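PDB 1XVQ: thiol peroxidase from Mycobacterium tuberculosis, which probably reduces hydrogen peroxide and organic hydroperoxides to water and alcohols with thioredoxin as reductant, in defence against oxidative stress. Local coordinates for residues Gly21-Ala26 with Asp138-Tyr143; Val47-Phe52 with Ala131-Gly136; Glu69-Ser74 with Ala158-Leu163. One frame throughout, in Å; residues are numbered along the deposited sequence.

From the N terminus, the loop 21-26 meets the start of strand 141-146 in contact 1, closing the widest loop of the three, and contact 2, which pairs strands 47-51 and 131-135, is nested inside it. Contact 3 joins helices 62-73 and 156-165 and crosses both others, because 69-74 lies within their loops while 158-163 follows them. Contacts 1 and 2 share the mixed sheet, where A142 and Y143 bond to V134. Contact 3 packs on that sheet through A71 against L48 and L163 against V134, tying the helices to it.

Contact 1 (Gly21-Ala26 with Asp138-Tyr143); sequences GSPAPA and DGNVAY
P23 and N140 run side by side and point the same way. The amide oxygen of N140 sits beside the proline ring, with N140 OD1 3.7 Å from P23 CG. Because CG of N140 lies anti to the carbonyl carbon (chi1 -65°), the amide is brought up beside the chain at G21 to P23. A water donates to G21 O and, at longer range, to N140 OD1, bridging the segments. N140 is positioned from its own segment by an Asx turn, its backbone N bonding to D138 OD1 from above the carboxylate plane.

A24 and V141 make the apolar contact. One methyl of V141, CG2, lies 3.8 Å from A24 CB; with chi1 at 172°, CG1 takes the place anti to the backbone N, which leaves CG2 anti to the carbonyl carbon and close to S22 O.

The backbones are joined by three nearly straight bonds. G21 N gives to V141 O at 2.8 Å, V141 N to S22 O at 2.7 Å, and A24 N to G139 O at 3.0 Å. P23 and N140 form the single beta bridge, where a proline has no N-H to offer. Both G21 and G139 have positive phi, a backbone shape that favours glycine.

The loop thus lies along the start of strand 141-146, an outermost strand of the mixed sheet within this chain. A24 also reaches I135 of strand 131-135, and Y143 packs on helix 156-165.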
loop_
_atom_site.group_PDB
_atom_site.type_symbol
_atom_site.label_atom_id
_atom_site.label_comp_id
_atom_site.label_asym_id
_atom_site.label_seq_id
_atom_site.Cartn_x
_atom_site.Cartn_y
_atom_site.Cartn_z
ATOM N N GLY A 21 7.366 -14.878 -1.971
ATOM C CA GLY A 21 8.403 -15.816 -1.553
ATOM C C GLY A 21 9.796 -15.212 -1.463
ATOM O O GLY A 21 10.702 -15.795 -0.848
ATOM N N SER A 22 9.978 -14.040 -2.056
ATOM C CA SER A 22 11.274 -13.349 -2.043
ATOM C C SER A 22 11.281 -12.245 -0.999
ATOM O O SER A 22 10.217 -11.772 -0.568
ATOM C CB SER A 22 11.556 -12.732 -3.421
ATOM O OG SER A 22 10.661 -11.665 -3.699
ATOM N N PRO A 23 12.484 -11.810 -0.572
ATOM C CA PRO A 23 12.605 -10.746 0.433
ATOM C C PRO A 23 11.923 -9.470 -0.061
ATOM O O PRO A 23 12.084 -9.050 -1.215
ATOM C CB PRO A 23 14.119 -10.553 0.569
ATOM C CG PRO A 23 14.691 -11.896 0.165
ATOM C CD PRO A 23 13.815 -12.284 -1.003
ATOM N N ALA A 24 11.166 -8.845 0.825
ATOM C CA ALA A 24 10.483 -7.635 0.436
ATOM C C ALA A 24 11.516 -6.537 0.208
ATOM O O ALA A 24 12.485 -6.387 0.968
ATOM C CB ALA A 24 9.501 -7.217 1.510
ATOM N N PRO A 25 11.329 -5.756 -0.856
ATOM C CA PRO A 25 12.274 -4.671 -1.133
ATOM C C PRO A 25 12.350 -3.710 0.063
ATOM O O PRO A 25 11.358 -3.421 0.734
ATOM C CB PRO A 25 11.677 -3.988 -2.376
ATOM C CG PRO A 25 10.942 -5.097 -3.067
ATOM C CD PRO A 25 10.274 -5.825 -1.880
ATOM N N ALA A 26 13.547 -3.207 0.347
ATOM C CA ALA A 26 13.689 -2.275 1.430
ATOM C C ALA A 26 12.914 -0.998 1.114
ATOM O O ALA A 26 12.651 -0.702 -0.046
ATOM C CB ALA A 26 15.172 -1.913 1.619
ATOM N N ASP A 138 8.865 -13.166 8.546
ATOM C CA ASP A 138 10.197 -13.597 8.152
ATOM C C ASP A 138 10.866 -12.669 7.150
ATOM O O ASP A 138 11.991 -12.922 6.721
ATOM C CB ASP A 138 10.166 -15.015 7.587
ATOM C CG ASP A 138 9.304 -15.140 6.342
ATOM O OD1 ASP A 138 8.762 -14.115 5.856
ATOM O OD2 ASP A 138 9.161 -16.282 5.860
ATOM N N GLY A 139 10.162 -11.607 6.766
ATOM C CA GLY A 139 10.711 -10.652 5.827
ATOM C C GLY A 139 10.425 -10.885 4.356
ATOM O O GLY A 139 10.751 -10.028 3.520
ATOM N N ASN A 140 9.834 -12.026 4.014
ATOM C CA ASN A 140 9.539 -12.316 2.608
ATOM C C ASN A 140 8.151 -11.863 2.222
ATOM O O ASN A 140 7.277 -11.778 3.066
ATOM C CB ASN A 140 9.651 -13.812 2.321
ATOM C CG ASN A 140 11.057 -14.317 2.481
ATOM O OD1 ASN A 140 12.011 -13.643 2.100
ATOM N ND2 ASN A 140 11.200 -15.508 3.044
ATOM N N VAL A 141 7.969 -11.551 0.941
ATOM C CA VAL A 141 6.662 -11.141 0.463
ATOM C C VAL A 141 5.767 -12.369 0.565
ATOM O O VAL A 141 6.108 -13.422 0.067
ATOM C CB VAL A 141 6.759 -10.664 -0.999
ATOM C CG1 VAL A 141 5.366 -10.409 -1.572
ATOM C CG2 VAL A 141 7.565 -9.336 -1.049
ATOM N N ALA A 142 4.634 -12.238 1.243
ATOM C CA ALA A 142 3.728 -13.378 1.393
ATOM C C ALA A 142 2.537 -13.357 0.435
ATOM O O ALA A 142 1.920 -14.408 0.155
ATOM C CB ALA A 142 3.205 -13.422 2.824
ATOM N N TYR A 143 2.197 -12.170 -0.056
ATOM C CA TYR A 143 1.033 -12.036 -0.928
ATOM C C TYR A 143 1.006 -10.672 -1.587
ATOM O O TYR A 143 1.381 -9.684 -0.968
ATOM C CB TYR A 143 -0.248 -12.196 -0.094
ATOM C CG TYR A 143 -1.540 -11.822 -0.814
ATOM C CD1 TYR A 143 -1.999 -10.506 -0.835
ATOM C CD2 TYR A 143 -2.295 -12.800 -1.469
ATOM C CE1 TYR A 143 -3.182 -10.171 -1.487
ATOM C CE2 TYR A 143 -3.474 -12.481 -2.122
ATOM C CZ TYR A 143 -3.909 -11.170 -2.128
ATOM O OH TYR A 143 -5.075 -10.859 -2.786
HETATM O O HOH W 1 13.215 -15.855 -0.004
#

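Contact 2 (Val47-Phe52 with Ala131-Gly136); sequences VLLNIF and AIVVIG
L48 and I132 meet obliquely on one face of an antiparallel ladder, L48 CD1 lying 3.7 Å from I132 CG2. The leucine takes chi1 161°, with CG roughly opposite the backbone N, and this swings CD1 over the neighbouring strand to touch V134 CG2 as well. N50 is on the same face, its side chain running beside that of I132.

The other face carries V47, L49, I51, A131, V133 and I135. L49 differs, with CG anti to the carbonyl carbon (chi1 -57°), and the side chain then extends alongside V133. Its CD1 rests 3.9 Å from V133 CB and also crosses to I135 CD1 at 4.0 Å, so one methyl bridges two residues of the partner strand. I51 does much the same at the next hydrogen-bonded pair: an extended arm carries CD1 to within 4.2 Å of both A131 CB and V133 CG2. V47 and I135 meet more simply, through their CB atoms.

Six backbone bonds hold the strands together, in reciprocal couples at V47 with I135, L49 with V133 and I51 with A131. The L49 N to V133 O bond, 2.8 Å long, has a C=O...N angle of 167°. At the other end, A131 N to I51 O is longer, at 3.1 Å, and I51 O also accepts from R130.

These are central strands of the thioredoxin fold: 77-78 flanks 47-51, and 141-146 flanks 131-135. The N-H and C=O groups of those six residues are thus satisfied within the ladder, while L48, N50 and V134 turn their backbones to the flanking strands. The setting is buried, and mainly branched aliphatic side chains lie on both faces.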
loop_
_atom_site.group_PDB
_atom_site.type_symbol
_atom_site.label_atom_id
_atom_site.label_comp_id
_atom_site.label_asym_id
_atom_site.label_seq_id
_atom_site.Cartn_x
_atom_site.Cartn_y
_atom_site.Cartn_z
ATOM N N VAL A 47 3.762 -7.298 8.085
ATOM C CA VAL A 47 3.391 -5.959 7.680
ATOM C C VAL A 47 2.417 -5.989 6.524
ATOM O O VAL A 47 2.605 -6.728 5.555
ATOM C CB VAL A 47 4.635 -5.150 7.215
ATOM C CG1 VAL A 47 4.232 -3.740 6.786
ATOM C CG2 VAL A 47 5.642 -5.056 8.353
ATOM N N LEU A 48 1.372 -5.186 6.650
ATOM C CA LEU A 48 0.386 -5.051 5.581
ATOM C C LEU A 48 0.606 -3.673 4.957
ATOM O O LEU A 48 0.452 -2.660 5.640
ATOM C CB LEU A 48 -1.058 -5.117 6.129
ATOM C CG LEU A 48 -2.114 -4.536 5.150
ATOM C CD1 LEU A 48 -2.102 -5.385 3.902
ATOM C CD2 LEU A 48 -3.528 -4.500 5.785
ATOM N N LEU A 49 1.020 -3.632 3.682
ATOM C CA LEU A 49 1.162 -2.364 2.974
ATOM C C LEU A 49 -0.154 -2.216 2.211
ATOM O O LEU A 49 -0.418 -2.959 1.253
ATOM C CB LEU A 49 2.320 -2.406 1.969
ATOM C CG LEU A 49 3.677 -2.753 2.573
ATOM C CD1 LEU A 49 4.699 -2.933 1.426
ATOM C CD2 LEU A 49 4.096 -1.635 3.536
ATOM N N ASN A 50 -0.965 -1.256 2.648
ATOM C CA ASN A 50 -2.290 -1.011 2.069
ATOM C C ASN A 50 -2.013 0.249 1.281
ATOM O O ASN A 50 -1.883 1.330 1.821
ATOM C CB ASN A 50 -3.274 -0.767 3.216
ATOM C CG ASN A 50 -4.693 -1.117 2.875
ATOM O OD1 ASN A 50 -5.572 -1.029 3.743
ATOM N ND2 ASN A 50 -4.948 -1.520 1.640
ATOM N N ILE A 51 -1.914 0.071 -0.021
ATOM C CA ILE A 51 -1.503 1.143 -0.921
ATOM C C ILE A 51 -2.629 1.808 -1.672
ATOM O O ILE A 51 -3.452 1.121 -2.303
ATOM C CB ILE A 51 -0.509 0.564 -1.911
ATOM C CG1 ILE A 51 0.605 -0.154 -1.130
ATOM C CG2 ILE A 51 0.092 1.706 -2.813
ATOM C CD1 ILE A 51 1.422 -1.141 -2.008
ATOM N N PHE A 52 -2.641 3.141 -1.643
ATOM C CA PHE A 52 -3.712 3.913 -2.288
ATOM C C PHE A 52 -3.284 5.096 -3.160
ATOM O O PHE A 52 -2.252 5.727 -2.926
ATOM C CB PHE A 52 -4.618 4.556 -1.241
ATOM C CG PHE A 52 -5.204 3.599 -0.242
ATOM C CD1 PHE A 52 -6.538 3.225 -0.331
ATOM C CD2 PHE A 52 -4.431 3.110 0.811
ATOM C CE1 PHE A 52 -7.112 2.369 0.626
ATOM C CE2 PHE A 52 -4.989 2.256 1.771
ATOM C CZ PHE A 52 -6.340 1.886 1.674
ATOM N N ALA A 131 -3.384 -1.250 -4.240
ATOM C CA ALA A 131 -2.696 -2.529 -4.189
ATOM C C ALA A 131 -2.496 -2.947 -2.750
ATOM O O ALA A 131 -2.585 -2.133 -1.834
ATOM C CB ALA A 131 -1.334 -2.383 -4.854
ATOM N N ILE A 132 -2.222 -4.228 -2.580
ATOM C CA ILE A 132 -1.966 -4.780 -1.264
ATOM C C ILE A 132 -0.726 -5.645 -1.328
ATOM O O ILE A 132 -0.575 -6.477 -2.221
ATOM C CB ILE A 132 -3.172 -5.630 -0.748
ATOM C CG1 ILE A 132 -4.307 -4.681 -0.288
ATOM C CG2 ILE A 132 -2.739 -6.510 0.415
ATOM C CD1 ILE A 132 -5.621 -5.387 0.126
ATOM N N VAL A 133 0.192 -5.421 -0.392
ATOM C CA VAL A 133 1.368 -6.271 -0.315
ATOM C C VAL A 133 1.485 -6.694 1.133
ATOM O O VAL A 133 1.467 -5.857 2.015
ATOM C CB VAL A 133 2.665 -5.533 -0.735
ATOM C CG1 VAL A 133 3.892 -6.416 -0.428
ATOM C CG2 VAL A 133 2.604 -5.204 -2.216
ATOM N N VAL A 134 1.589 -8.001 1.359
ATOM C CA VAL A 134 1.755 -8.526 2.712
ATOM C C VAL A 134 3.165 -9.057 2.842
ATOM O O VAL A 134 3.644 -9.828 1.997
ATOM C CB VAL A 134 0.755 -9.668 3.033
ATOM C CG1 VAL A 134 1.061 -10.260 4.440
ATOM C CG2 VAL A 134 -0.672 -9.121 2.987
ATOM N N ILE A 135 3.852 -8.579 3.878
ATOM C CA ILE A 135 5.219 -9.020 4.167
ATOM C C ILE A 135 5.148 -9.900 5.415
ATOM O O ILE A 135 4.620 -9.476 6.442
ATOM C CB ILE A 135 6.153 -7.831 4.433
ATOM C CG1 ILE A 135 6.136 -6.887 3.228
ATOM C CG2 ILE A 135 7.599 -8.352 4.666
ATOM C CD1 ILE A 135 6.851 -5.554 3.474
ATOM N N GLY A 136 5.633 -11.130 5.293
ATOM C CA GLY A 136 5.599 -12.050 6.418
ATOM C C GLY A 136 6.573 -11.640 7.506
ATOM O O GLY A 136 7.483 -10.845 7.259
#

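Contact 3 (Glu69-Ser74 with Ala158-Leu163); sequences ERAAAS and AALAAL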
loop_
_atom_site.group_PDB
_atom_site.type_symbol
_atom_site.label_atom_id
_atom_site.label_comp_id
_atom_site.label_asym_id
_atom_site.label_seq_id
_atom_site.Cartn_x
_atom_site.Cartn_y
_atom_site.Cartn_z
ATOM N N GLU A 69 -8.661 -3.348 10.531
ATOM C CA GLU A 69 -8.821 -3.824 11.894
ATOM C C GLU A 69 -8.548 -5.315 12.008
ATOM O O GLU A 69 -7.885 -5.750 12.947
ATOM C CB GLU A 69 -10.213 -3.446 12.418
ATOM C CG GLU A 69 -10.307 -1.944 12.694
ATOM C CD GLU A 69 -11.631 -1.502 13.300
ATOM O OE1 GLU A 69 -11.723 -0.311 13.683
ATOM O OE2 GLU A 69 -12.567 -2.327 13.389
ATOM N N ARG A 70 -9.031 -6.104 11.053
ATOM C CA ARG A 70 -8.768 -7.537 11.081
ATOM C C ARG A 70 -7.259 -7.776 10.919
ATOM O O ARG A 70 -6.665 -8.602 11.617
ATOM C CB ARG A 70 -9.520 -8.246 9.950
ATOM C CG ARG A 70 -11.042 -8.175 10.075
ATOM C CD ARG A 70 -11.746 -8.811 8.893
ATOM N NE ARG A 70 -13.193 -8.583 8.916
ATOM C CZ ARG A 70 -14.000 -9.009 9.884
ATOM N NH1 ARG A 70 -13.502 -9.688 10.913
ATOM N NH2 ARG A 70 -15.306 -8.756 9.826
ATOM N N ALA A 71 -6.639 -7.036 10.005
ATOM C CA ALA A 71 -5.213 -7.202 9.756
ATOM C C ALA A 71 -4.408 -6.916 11.019
ATOM O O ALA A 71 -3.518 -7.689 11.397
ATOM C CB ALA A 71 -4.783 -6.271 8.609
ATOM N N ALA A 72 -4.734 -5.809 11.677
ATOM C CA ALA A 72 -4.047 -5.407 12.892
ATOM C C ALA A 72 -4.325 -6.443 13.989
ATOM O O ALA A 72 -3.463 -6.728 14.832
ATOM C CB ALA A 72 -4.534 -4.035 13.317
ATOM N N ALA A 73 -5.527 -7.012 13.961
ATOM C CA ALA A 73 -5.913 -8.028 14.942
ATOM C C ALA A 73 -5.091 -9.300 14.758
ATOM O O ALA A 73 -4.813 -10.009 15.730
ATOM C CB ALA A 73 -7.407 -8.343 14.815
ATOM N N SER A 74 -4.706 -9.596 13.515
ATOM C CA SER A 74 -3.900 -10.787 13.232
ATOM C C SER A 74 -2.481 -10.579 13.748
ATOM O O SER A 74 -1.661 -11.500 13.719
ATOM C CB SER A 74 -3.836 -11.073 11.724
ATOM O OG SER A 74 -2.969 -10.164 11.055
ATOM N N ALA A 158 -8.433 -12.989 0.595
ATOM C CA ALA A 158 -7.183 -13.678 0.256
ATOM C C ALA A 158 -6.002 -13.058 0.993
ATOM O O ALA A 158 -5.122 -13.769 1.457
ATOM C CB ALA A 158 -6.941 -13.623 -1.235
ATOM N N ALA A 159 -5.981 -11.732 1.096
ATOM C CA ALA A 159 -4.889 -11.036 1.811
ATOM C C ALA A 159 -4.884 -11.450 3.282
ATOM O O ALA A 159 -3.829 -11.681 3.874
ATOM C CB ALA A 159 -5.052 -9.502 1.706
ATOM N N LEU A 160 -6.077 -11.561 3.871
ATOM C CA LEU A 160 -6.177 -11.963 5.275
ATOM C C LEU A 160 -5.703 -13.402 5.483
ATOM O O LEU A 160 -5.074 -13.703 6.499
ATOM C CB LEU A 160 -7.612 -11.761 5.779
ATOM C CG LEU A 160 -8.032 -10.287 5.963
ATOM C CD1 LEU A 160 -9.483 -10.214 6.420
ATOM C CD2 LEU A 160 -7.149 -9.606 7.013
ATOM N N ALA A 161 -5.976 -14.291 4.533
ATOM C CA ALA A 161 -5.510 -15.678 4.667
ATOM C C ALA A 161 -3.990 -15.702 4.593
ATOM O O ALA A 161 -3.328 -16.471 5.294
ATOM C CB ALA A 161 -6.098 -16.564 3.560
ATOM N N ALA A 162 -3.422 -14.863 3.734
ATOM C CA ALA A 162 -1.974 -14.816 3.655
ATOM C C ALA A 162 -1.418 -14.193 4.936
ATOM O O ALA A 162 -0.361 -14.597 5.405
ATOM C CB ALA A 162 -1.514 -14.018 2.415
ATOM N N LEU A 163 -2.107 -13.187 5.477
ATOM C CA LEU A 163 -1.662 -12.525 6.705
ATOM C C LEU A 163 -1.686 -13.522 7.855
ATOM O O LEU A 163 -0.733 -13.620 8.620
ATOM C CB LEU A 163 -2.564 -11.337 7.041
ATOM C CG LEU A 163 -2.304 -10.029 6.282
ATOM C CD1 LEU A 163 -3.559 -9.150 6.256
ATOM C CD2 LEU A 163 -1.128 -9.306 6.945
HETATM O O HOH W 2 -0.314 -11.178 10.345
#
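Apolar contact comes first: L160 lies against R70 and A71, and the side chains of L160 and R70 cross at about a right angle. L160 has CG anti to the carbonyl carbon (chi1 -71°), a rotamer that sends its branched end towards the other helix. There the two methyls divide the work. CD1 meets the aliphatic part of the arginine, 3.6 Å from R70 CD, whereas CD2 lies 4.0 Å from both R70 CB and A71 N. The arginine runs extended from CG to NE, and its guanidinium group is carried off from the partner helix. Next to this pair, L163 points at the other helix and sets CD1 3.9 Å from A71 CB, making the alanine methyl a small surface shared with L160.

Polar contact is mediated by water. S74 OG donates to A71 O at 2.6 Å, tying the hydroxyl back to the carbonyl three residues earlier. A water molecule then gives one hydrogen to S74 OG at 2.9 Å and another to L163 O at 3.0 Å, linking the two segments without any direct hydrogen bond between them.

Axis geometry agrees with this light packing. The helical segments run nearly parallel, 9° between directions, with their axes 10.2 Å apart at closest approach. Both lie on one side of the central sheet, where A159 and L160 also touch F67 and L163 rests on V134.

Chemically, the contact joins a narrow hydrophobic seam, buried at A71 and L163, to a hydrated edge at S74; it therefore rests on apolar packing, with a water in place of a direct polar bond.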